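Local coordinates for protein epoxide hydrolase (Aspergillus niger, PDB 1QO7) that probably hydrolyses epoxides to the corresponding diols, using an alpha/beta hydrolase fold, at residues G339-P344 with R365-G370; H210-A215 with P344-P349; Y123-L128 with R380-D385. The protein carries 2 engineered substitutions. One frame throughout, in Å; residues are numbered along the deposited sequence.

Contact 1: residues G339-P344 with R365-G370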
# COMPACT_ATOMS: atom_id res chain seq x y z
N GLY A 339 16.44 25.79 14.06
CA GLY A 339 15.91 25.40 15.35
C GLY A 339 15.16 24.09 15.24
O GLY A 339 14.66 23.76 14.16
N PHE A 340 15.08 23.35 16.34
CA PHE A 340 14.40 22.05 16.34
C PHE A 340 13.64 21.75 17.64
O PHE A 340 14.13 22.00 18.74
CB PHE A 340 15.42 20.94 16.10
CG PHE A 340 14.81 19.62 15.71
CD1 PHE A 340 14.52 19.35 14.37
CD2 PHE A 340 14.50 18.67 16.68
CE1 PHE A 340 13.92 18.14 14.01
CE2 PHE A 340 13.91 17.46 16.32
CZ PHE A 340 13.61 17.20 14.99
N SER A 341 12.43 21.21 17.50
CA SER A 341 11.62 20.82 18.65
C SER A 341 11.47 19.32 18.56
O SER A 341 10.90 18.79 17.60
CB SER A 341 10.24 21.48 18.62
OG SER A 341 10.34 22.84 18.97
N PHE A 342 12.00 18.63 19.56
CA PHE A 342 11.98 17.18 19.63
C PHE A 342 10.81 16.62 20.42
O PHE A 342 10.65 16.90 21.60
CB PHE A 342 13.29 16.70 20.28
CG PHE A 342 13.41 15.21 20.38
CD1 PHE A 342 14.00 14.47 19.36
CD2 PHE A 342 12.96 14.54 21.52
CE1 PHE A 342 14.13 13.08 19.46
CE2 PHE A 342 13.09 13.15 21.63
CZ PHE A 342 13.68 12.42 20.60
N PHE A 343 9.98 15.82 19.75
CA PHE A 343 8.85 15.17 20.41
C PHE A 343 9.19 13.69 20.26
O PHE A 343 9.42 13.20 19.15
CB PHE A 343 7.53 15.52 19.74
CG PHE A 343 7.16 16.96 19.89
CD1 PHE A 343 6.47 17.40 21.02
CD2 PHE A 343 7.54 17.90 18.94
CE1 PHE A 343 6.17 18.75 21.20
CE2 PHE A 343 7.24 19.25 19.11
CZ PHE A 343 6.56 19.68 20.24
N PRO A 344 9.24 12.96 21.39
CA PRO A 344 9.56 11.53 21.47
C PRO A 344 8.78 10.54 20.62
O PRO A 344 9.36 9.57 20.13
CB PRO A 344 9.44 11.24 22.97
CG PRO A 344 8.37 12.18 23.40
CD PRO A 344 8.76 13.46 22.70
N ARG A 365 14.89 22.09 21.61
CA ARG A 365 13.99 21.90 22.74
C ARG A 365 13.57 20.44 22.78
O ARG A 365 13.06 19.91 21.80
CB ARG A 365 12.76 22.80 22.60
CG ARG A 365 13.03 24.28 22.85
CD ARG A 365 13.07 24.60 24.34
NE ARG A 365 13.18 26.03 24.59
CZ ARG A 365 14.30 26.73 24.44
NH1 ARG A 365 15.42 26.13 24.04
NH2 ARG A 365 14.31 28.04 24.68
N ASP A 366 13.81 19.79 23.91
CA ASP A 366 13.48 18.38 24.08
C ASP A 366 12.22 18.27 24.95
O ASP A 366 12.17 18.80 26.06
CB ASP A 366 14.65 17.66 24.75
CG ASP A 366 14.51 16.15 24.72
OD1 ASP A 366 13.50 15.64 25.24
OD2 ASP A 366 15.41 15.47 24.17
N HIS A 367 11.20 17.58 24.44
CA HIS A 367 9.96 17.41 25.19
C HIS A 367 9.80 15.98 25.67
O HIS A 367 10.28 15.04 25.04
CB HIS A 367 8.78 17.82 24.32
CG HIS A 367 8.81 19.26 23.92
ND1 HIS A 367 8.42 20.28 24.76
CD2 HIS A 367 9.23 19.86 22.78
CE1 HIS A 367 8.60 21.44 24.17
NE2 HIS A 367 9.09 21.22 22.96
N ALA A 368 9.10 15.82 26.79
CA ALA A 368 8.88 14.51 27.39
C ALA A 368 7.72 13.74 26.77
O ALA A 368 7.67 12.52 26.86
CB ALA A 368 8.66 14.66 28.89
N GLU A 369 6.79 14.45 26.14
CA GLU A 369 5.64 13.80 25.52
C GLU A 369 5.23 14.47 24.21
O GLU A 369 5.64 15.59 23.92
CB GLU A 369 4.46 13.76 26.50
CG GLU A 369 4.03 15.10 27.06
CD GLU A 369 3.43 14.98 28.47
OE1 GLU A 369 4.20 14.71 29.42
OE2 GLU A 369 2.20 15.15 28.62
N GLY A 370 4.42 13.77 23.42
CA GLY A 370 3.97 14.31 22.16
C GLY A 370 4.45 13.46 21.00
O GLY A 370 5.54 12.87 21.05
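F343 and H367 lie side by side in an offset stack, ring centroids 4.6 Å apart and planes within 8° of each other. Each CG stands anti to its own carbonyl carbon (chi1 -67° in F343), and the two rings run out in the same direction. The overlap is at the rims: F343 CE1 is 3.6 Å from H367 CD2, which sits over one face of the phenyl ring. At the edge of that ring, in its plane, E369 O lies 3.5 Å from F343 CD1; this buried carbonyl has no hydrogen-bond partner in the model. G370 lies close against the ring, with backbone angles that suit glycine. The rotation of the imidazole is fixed by D385 of helix 379-393, whose carboxylate is hydrogen-bonded to both H367 NE2 and S341 OG. F342 and D366 point away from that helix, on the other face of the sheet; they too run alongside each other, F342 CD2 3.7 Å from D366 OD2, the ring and carboxylate planes 37° apart. P344 closes the far end, its CD 3.2 Å from H367 O. Between these two faces the backbones pair in parallel: F340 O accepts from R365 N, F342 N reaches R365 O at 2.8 Å in a nearly straight bond, and F342 O accepts from H367 N. The ladder joins strand 337-342 to 359-366, an outermost strand of the sheet within this chain, in a beta-alpha-beta unit through helix 352-355, characteristic of the C-terminal half of the alpha/beta hydrolase fold.

Contact 2: residues H210-A215 with P344-P349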
# COMPACT_ATOMS: atom_id res chain seq x y z
N HIS A 210 12.63 26.50 11.57
CA HIS A 210 12.39 25.70 12.76
C HIS A 210 11.63 24.46 12.31
O HIS A 210 10.58 24.56 11.68
CB HIS A 210 11.57 26.47 13.79
CG HIS A 210 11.18 25.64 14.98
ND1 HIS A 210 10.16 24.72 14.95
CD2 HIS A 210 11.70 25.59 16.23
CE1 HIS A 210 10.06 24.13 16.13
NE2 HIS A 210 10.98 24.64 16.93
N LEU A 211 12.17 23.28 12.63
CA LEU A 211 11.54 22.03 12.23
C LEU A 211 11.26 21.13 13.42
O LEU A 211 11.87 21.28 14.48
CB LEU A 211 12.47 21.27 11.27
CG LEU A 211 13.06 22.02 10.08
CD1 LEU A 211 14.04 21.11 9.34
CD2 LEU A 211 11.94 22.48 9.15
N ASN A 212 10.32 20.20 13.26
CA ASN A 212 10.04 19.24 14.31
C ASN A 212 10.14 17.81 13.75
O ASN A 212 9.64 16.85 14.33
CB ASN A 212 8.70 19.51 15.03
CG ASN A 212 7.50 19.44 14.12
OD1 ASN A 212 6.79 18.43 14.09
ND2 ASN A 212 7.24 20.52 13.38
N LEU A 213 10.82 17.70 12.60
CA LEU A 213 11.08 16.42 11.95
C LEU A 213 12.39 16.54 11.17
O LEU A 213 12.58 17.47 10.39
CB LEU A 213 9.97 16.02 10.97
CG LEU A 213 10.32 14.74 10.18
CD1 LEU A 213 10.30 13.55 11.13
CD2 LEU A 213 9.35 14.52 9.05
N CYS A 214 13.30 15.59 11.40
CA CYS A 214 14.57 15.59 10.69
C CYS A 214 14.88 14.15 10.29
O CYS A 214 15.70 13.48 10.92
CB CYS A 214 15.69 16.14 11.59
SG CYS A 214 17.25 16.51 10.71
N ALA A 215 14.20 13.68 9.25
CA ALA A 215 14.40 12.32 8.76
C ALA A 215 15.82 12.19 8.22
O ALA A 215 16.21 12.93 7.31
CB ALA A 215 13.39 12.01 7.66
N PRO A 344 9.24 12.96 21.39
CA PRO A 344 9.56 11.53 21.47
C PRO A 344 8.78 10.54 20.62
O PRO A 344 9.36 9.57 20.13
CB PRO A 344 9.44 11.24 22.97
CG PRO A 344 8.37 12.18 23.40
CD PRO A 344 8.76 13.46 22.70
N LYS A 345 7.49 10.78 20.44
CA LYS A 345 6.69 9.85 19.66
C LYS A 345 6.59 10.17 18.17
O LYS A 345 5.75 9.60 17.47
CB LYS A 345 5.29 9.73 20.25
CG LYS A 345 5.28 9.17 21.67
CD LYS A 345 5.92 7.80 21.72
CE LYS A 345 5.88 7.23 23.13
NZ LYS A 345 6.55 5.89 23.17
N ASP A 346 7.43 11.08 17.67
CA ASP A 346 7.37 11.37 16.24
C ASP A 346 7.96 10.16 15.52
O ASP A 346 8.52 9.27 16.15
CB ASP A 346 8.15 12.64 15.87
CG ASP A 346 7.68 13.24 14.55
OD1 ASP A 346 7.08 12.50 13.73
OD2 ASP A 346 7.90 14.46 14.31
N LEU A 347 7.82 10.14 14.20
CA LEU A 347 8.27 9.02 13.38
C LEU A 347 9.75 8.66 13.42
O LEU A 347 10.10 7.49 13.53
CB LEU A 347 7.85 9.26 11.94
CG LEU A 347 6.39 9.70 11.78
CD1 LEU A 347 6.07 9.91 10.30
CD2 LEU A 347 5.48 8.66 12.40
N CYS A 348 10.62 9.67 13.31
CA CYS A 348 12.05 9.43 13.30
C CYS A 348 12.76 10.25 14.38
O CYS A 348 13.40 11.27 14.10
CB CYS A 348 12.61 9.79 11.92
SG CYS A 348 11.76 8.92 10.55
N PRO A 349 12.66 9.81 15.64
CA PRO A 349 13.28 10.49 16.78
C PRO A 349 14.79 10.32 16.88
O PRO A 349 15.28 9.50 17.66
CB PRO A 349 12.55 9.89 17.97
CG PRO A 349 12.33 8.48 17.54
CD PRO A 349 11.89 8.63 16.09
O HOH W 1 6.79 15.84 11.77
O HOH W 2 12.97 13.88 13.59
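L213 and D346 cross at about a right angle, the leucine presenting a methyl, CD1, 4.1 Å from carboxylate oxygen OD2. With CG anti to the backbone N (chi1 174°), the leucine carries CD1 toward 344-349, and the same methyl packs 4.5 Å from C348 CB. C348 in turn sets its CB 4.4 Å from A215 CA, while its side chain also touches M239 and F242 of helix 230-245. D346 directs its CB at 210-215, and OD2 comes within 3.0 Å of N212 O; both are acceptors, and no hydrogen bond joins them. The other oxygen, OD1, is hydrogen-bonded to H372 ND1. D346 follows strand 337-342, the seventh strand of the alpha/beta hydrolase sheet, and this loop is the canonical place for the acid of the catalytic triad, so the arrangement is consistent with D346 supporting the predicted catalytic H372; L213 also lies near the predicted nucleophile, D190. Two waters help to span the buried contact. One lies 3.1 Å from D346 OD2 and makes only a weak, long approach to N212 OD1, the amide of N212 being hydrogen-bonded through ND2 to Q187. The other is held more tightly, accepting from C214 N at 2.8 Å and donating to C348 O at 2.7 Å, and so connects the two backbones where they do not bond directly.

Contact 3: residues Y123-L128 with R380-D385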
# COMPACT_ATOMS: atom_id res chain seq x y z
N TYR A 123 -4.67 25.27 13.47
CA TYR A 123 -5.72 26.08 14.07
C TYR A 123 -5.61 26.21 15.59
O TYR A 123 -5.87 27.27 16.15
CB TYR A 123 -7.10 25.57 13.64
CG TYR A 123 -7.64 26.28 12.40
CD1 TYR A 123 -6.77 26.67 11.38
CD2 TYR A 123 -8.99 26.57 12.27
CE1 TYR A 123 -7.25 27.33 10.24
CE2 TYR A 123 -9.48 27.23 11.14
CZ TYR A 123 -8.61 27.61 10.14
OH TYR A 123 -9.08 28.28 9.03
N PRO A 124 -5.24 25.12 16.29
CA PRO A 124 -5.12 25.26 17.75
C PRO A 124 -4.08 26.32 18.13
O PRO A 124 -4.25 27.04 19.12
CB PRO A 124 -4.70 23.86 18.20
CG PRO A 124 -5.46 22.99 17.23
CD PRO A 124 -5.22 23.70 15.90
N ILE A 125 -3.01 26.43 17.34
CA ILE A 125 -1.97 27.43 17.60
C ILE A 125 -2.46 28.84 17.24
O ILE A 125 -2.20 29.79 17.98
CB ILE A 125 -0.68 27.10 16.81
CG1 ILE A 125 -0.01 25.87 17.44
CG2 ILE A 125 0.29 28.28 16.83
CD1 ILE A 125 1.24 25.39 16.72
N LEU A 126 -3.17 28.98 16.12
CA LEU A 126 -3.68 30.29 15.76
C LEU A 126 -4.66 30.74 16.84
O LEU A 126 -4.73 31.91 17.20
CB LEU A 126 -4.41 30.24 14.40
CG LEU A 126 -3.55 29.96 13.16
CD1 LEU A 126 -4.43 30.08 11.91
CD2 LEU A 126 -2.39 30.94 13.07
N GLN A 127 -5.41 29.77 17.38
CA GLN A 127 -6.39 30.06 18.42
C GLN A 127 -5.71 30.63 19.66
O GLN A 127 -6.22 31.57 20.27
CB GLN A 127 -7.16 28.79 18.78
CG GLN A 127 -8.33 28.99 19.74
CD GLN A 127 -9.42 29.91 19.19
OE1 GLN A 127 -9.48 30.18 17.99
NE2 GLN A 127 -10.30 30.38 20.07
N LEU A 128 -4.56 30.07 20.01
CA LEU A 128 -3.81 30.55 21.17
C LEU A 128 -3.33 31.98 20.95
O LEU A 128 -3.39 32.81 21.87
CB LEU A 128 -2.61 29.64 21.47
CG LEU A 128 -2.93 28.22 21.94
CD1 LEU A 128 -1.65 27.40 22.00
CD2 LEU A 128 -3.61 28.25 23.31
N ARG A 380 0.51 24.27 22.68
CA ARG A 380 1.15 25.23 23.59
C ARG A 380 2.66 25.13 23.50
O ARG A 380 3.37 26.14 23.43
CB ARG A 380 0.72 24.95 25.03
CG ARG A 380 -0.76 25.13 25.30
CD ARG A 380 -1.01 26.31 26.21
NE ARG A 380 -0.59 27.56 25.58
CZ ARG A 380 -0.70 28.76 26.14
NH1 ARG A 380 -1.22 28.87 27.35
NH2 ARG A 380 -0.30 29.84 25.48
N GLU A 381 3.17 23.90 23.49
CA GLU A 381 4.60 23.66 23.41
C GLU A 381 5.22 24.11 22.10
O GLU A 381 6.28 24.74 22.09
CB GLU A 381 4.91 22.19 23.65
CG GLU A 381 4.93 21.84 25.13
CD GLU A 381 4.37 20.46 25.43
OE1 GLU A 381 4.87 19.46 24.86
OE2 GLU A 381 3.42 20.39 26.24
N LEU A 382 4.57 23.80 20.98
CA LEU A 382 5.11 24.20 19.69
C LEU A 382 5.10 25.72 19.55
O LEU A 382 6.06 26.31 19.05
CB LEU A 382 4.32 23.55 18.54
CG LEU A 382 4.95 23.72 17.16
CD1 LEU A 382 6.36 23.13 17.17
CD2 LEU A 382 4.10 23.02 16.11
N LYS A 383 4.02 26.35 20.00
CA LYS A 383 3.90 27.80 19.92
C LYS A 383 4.98 28.46 20.77
O LYS A 383 5.65 29.40 20.33
CB LYS A 383 2.52 28.24 20.42
CG LYS A 383 2.37 29.74 20.65
CD LYS A 383 0.96 30.08 21.10
CE LYS A 383 0.85 31.54 21.55
NZ LYS A 383 1.64 31.82 22.79
N THR A 384 5.12 27.96 21.99
CA THR A 384 6.12 28.48 22.92
C THR A 384 7.54 28.33 22.37
O THR A 384 8.34 29.27 22.46
CB THR A 384 6.01 27.77 24.28
OG1 THR A 384 4.76 28.12 24.89
CG2 THR A 384 7.17 28.18 25.20
N ASP A 385 7.84 27.17 21.79
CA ASP A 385 9.14 26.90 21.19
C ASP A 385 9.41 27.84 20.01
O ASP A 385 10.48 28.43 19.90
CB ASP A 385 9.22 25.46 20.67
CG ASP A 385 9.39 24.43 21.77
OD1 ASP A 385 9.39 24.81 22.97
OD2 ASP A 385 9.53 23.24 21.44
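L128 rests on K383 and R380 where helix 123-132 meets helix 379-393, two helices that flank the same side of the central sheet in the alpha/beta hydrolase fold. The short segments approach to 9.6 Å between axes and cross at -63°. Deeper in, I125 runs out through CG1 to CD1, which meets L382 CD2 at 3.8 Å, these two side chains lying about perpendicular; this is the fully apolar part of the interface. L128 carries the outer part. Its CB lies 3.6 Å from K383 CD, against the extended aliphatic run of the lysine, whose chain bends only at its last torsion. From CG, held beside the backbone N, CD1 reaches both basic side chains, 3.8 Å from K383 CD and 3.7 Å from R380 NE, while CD2 meets R380 alone of the two. The charged ends share one anion: E132 forms salt bridges with R380 NH2 through OE2 and with K383 NZ through OE1. R380, bent at its second and third torsions, brings its guanidinium back to L128, and the tip of the leucine, CD2, sits over one face of that group, 3.7 Å above its plane and displaced to the rim.

Overall arrangement
Contacts 1 and 2 share P344, their centres about 8 Å apart, and both depend on strand 337-342: contact 1 pairs it with the outermost strand 359-366, contact 2 follows its exit loop into the buried probable active site. Contact 3, also buried but with R380 exposed, lies in the helical layer, about 14 Å and 17 Å from the centres of the other two. The chemistry differs accordingly: backbone pairing and aromatic stacking at the partly buried sheet edge, sparse packing and bridging waters near the probable catalytic triad, and apolar packing grading into basic side chains between the helices. Helix 379-393 ties contact 3 to the others: D385 is hydrogen-bonded to S341 and H367, and L382 packs on H210 of 210-215.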